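Local coordinates for protein peptide-43 (Lutzomyia longipalpis, PDB 7JQD) that probably binds the PAC1 receptor and blocks its signalling, as a small disulfide-linked helical peptide derived from maxadilan, a sand-fly salivary vasodilator, at residues Asp12-Gln17 with Lys25-Gln30. Residues are numbered along the deposited sequence; the frame is centred on the assembly and turned at random.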
loop_
_atom_site.group_PDB
_atom_site.type_symbol
_atom_site.label_atom_id
_atom_site.label_comp_id
_atom_site.label_asym_id
_atom_site.label_seq_id
_atom_site.Cartn_x
_atom_site.Cartn_y
_atom_site.Cartn_z
ATOM N N ASP B 12 -5.393 7.458 5.340
ATOM C CA ASP B 12 -6.117 8.687 5.032
ATOM C C ASP B 12 -6.683 9.327 6.297
ATOM O O ASP B 12 -6.717 10.562 6.415
ATOM C CB ASP B 12 -7.222 8.406 4.013
ATOM C CG ASP B 12 -6.667 8.094 2.605
ATOM O OD1 ASP B 12 -5.557 8.581 2.289
ATOM O OD2 ASP B 12 -7.326 7.359 1.814
ATOM N N ASP B 13 -7.106 8.512 7.261
ATOM C CA ASP B 13 -7.598 9.069 8.506
ATOM C C ASP B 13 -6.477 9.760 9.263
ATOM O O ASP B 13 -6.631 10.895 9.716
ATOM C CB ASP B 13 -8.233 7.976 9.353
ATOM C CG ASP B 13 -8.963 8.535 10.561
ATOM O OD1 ASP B 13 -10.004 9.207 10.352
ATOM O OD2 ASP B 13 -8.506 8.294 11.711
ATOM N N CYS B 14 -5.325 9.096 9.383
ATOM C CA CYS B 14 -4.221 9.674 10.141
ATOM C C CYS B 14 -3.632 10.889 9.443
ATOM O O CYS B 14 -3.374 11.911 10.089
ATOM C CB CYS B 14 -3.148 8.618 10.386
ATOM S SG CYS B 14 -3.683 7.290 11.474
ATOM N N ALA B 15 -3.406 10.796 8.130
ATOM C CA ALA B 15 -2.895 11.918 7.347
ATOM C C ALA B 15 -3.760 13.157 7.475
ATOM O O ALA B 15 -3.278 14.264 7.203
ATOM C CB ALA B 15 -2.779 11.533 5.869
ATOM N N ARG B 16 -5.019 12.990 7.879
ATOM C CA ARG B 16 -5.909 14.125 8.063
ATOM C C ARG B 16 -5.853 14.669 9.490
ATOM O O ARG B 16 -5.944 15.883 9.697
ATOM C CB ARG B 16 -7.333 13.727 7.697
ATOM C CG ARG B 16 -8.367 14.578 8.377
ATOM C CD ARG B 16 -9.746 13.994 8.199
ATOM N NE ARG B 16 -9.879 12.788 8.988
ATOM C CZ ARG B 16 -9.944 12.772 10.319
ATOM N NH1 ARG B 16 -9.881 13.902 11.023
ATOM N NH2 ARG B 16 -10.060 11.622 10.966
ATOM N N GLN B 17 -5.727 13.800 10.491
ATOM C CA GLN B 17 -5.527 14.271 11.856
ATOM C C GLN B 17 -4.172 14.942 12.010
ATOM O O GLN B 17 -4.080 16.068 12.513
ATOM C CB GLN B 17 -5.634 13.116 12.840
ATOM C CG GLN B 17 -6.888 12.329 12.719
ATOM C CD GLN B 17 -7.013 11.376 13.866
ATOM O OE1 GLN B 17 -6.398 11.584 14.919
ATOM N NE2 GLN B 17 -7.763 10.298 13.670
ATOM N N LYS B 25 2.681 8.932 12.797
ATOM C CA LYS B 25 3.113 7.591 13.169
ATOM C C LYS B 25 2.299 7.071 14.345
ATOM O O LYS B 25 1.938 5.887 14.385
ATOM C CB LYS B 25 4.609 7.586 13.498
ATOM C CG LYS B 25 5.508 7.914 12.310
ATOM C CD LYS B 25 6.982 7.976 12.718
ATOM C CE LYS B 25 7.796 8.861 11.778
ATOM N NZ LYS B 25 8.498 9.961 12.520
ATOM N N ALA B 26 1.968 7.960 15.288
ATOM C CA ALA B 26 1.267 7.541 16.492
ATOM C C ALA B 26 -0.138 7.083 16.160
ATOM O O ALA B 26 -0.542 5.973 16.527
ATOM C CB ALA B 26 1.240 8.674 17.514
ATOM N N CYS B 27 -0.902 7.925 15.461
ATOM C CA CYS B 27 -2.204 7.504 14.952
ATOM C C CYS B 27 -2.079 6.225 14.129
ATOM O O CYS B 27 -2.907 5.316 14.251
ATOM C CB CYS B 27 -2.822 8.633 14.131
ATOM S SG CYS B 27 -4.306 8.201 13.226
ATOM N N MET B 28 -1.027 6.118 13.310
ATOM C CA MET B 28 -0.815 4.899 12.529
ATOM C C MET B 28 -0.495 3.699 13.423
ATOM O O MET B 28 -0.993 2.590 13.179
ATOM C CB MET B 28 0.292 5.120 11.491
ATOM C CG MET B 28 -0.158 5.899 10.255
ATOM S SD MET B 28 -1.505 5.105 9.335
ATOM C CE MET B 28 -0.631 3.742 8.525
ATOM N N LYS B 29 0.351 3.886 14.443
ATOM C CA LYS B 29 0.563 2.819 15.422
ATOM C C LYS B 29 -0.755 2.373 16.027
ATOM O O LYS B 29 -1.011 1.172 16.164
ATOM C CB LYS B 29 1.511 3.269 16.531
ATOM C CG LYS B 29 2.959 3.157 16.159
ATOM C CD LYS B 29 3.840 3.793 17.216
ATOM C CE LYS B 29 5.303 3.670 16.825
ATOM N NZ LYS B 29 6.176 4.630 17.558
ATOM N N GLN B 30 -1.613 3.331 16.379
ATOM C CA GLN B 30 -2.917 2.983 16.928
ATOM C C GLN B 30 -3.758 2.207 15.918
ATOM O O GLN B 30 -4.434 1.241 16.288
ATOM C CB GLN B 30 -3.644 4.246 17.393
ATOM C CG GLN B 30 -5.060 4.008 17.869
ATOM C CD GLN B 30 -5.185 2.952 18.979
ATOM O OE1 GLN B 30 -4.270 2.751 19.784
ATOM N NE2 GLN B 30 -6.334 2.285 19.025
#
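The amide of Gln17 reaches toward Cys27, its NE2 lying 4.1 Å from Cys27 SG, while the carboxylate of Asp13 stands between Gln17 and Arg16 and suits the spot because each of its oxygens meets a donor. OD1 faces Arg16 NH2 in a salt bridge modelled so short that its length is doubtful; OD2 takes a weak bond from Gln17 NE2 and a salt bridge from Lys31, which ties the carboxylate to the other helix. Asp13 O sits 3.4 Å above one face of the Arg16 guanidinium, toward its rim. Beside this polar edge runs the disulfide, with Cys14 SG and Cys27 SG 2.1 Å apart and a left-handed twist of -78° about the S-S bond. Cys27 SG swings anti to its backbone N (chi1 171°), which carries it across to Cys14. The bent, flexible chain of Met28 lies alongside the Cys14 half of the bridge, its SD 3.8 Å from Cys14 SG, and also packs on Phe7, Ala10 and Ile11. An alanine here removes the thioether, and Cys14 would probably lose part of its cover while a gap opened toward Phe7, Ala10 and Ile11. The axes of segments 12-17 and 25-30 approach to 8.9 Å at 149°, forming an antiparallel helical hairpin stapled by a disulfide near its turn.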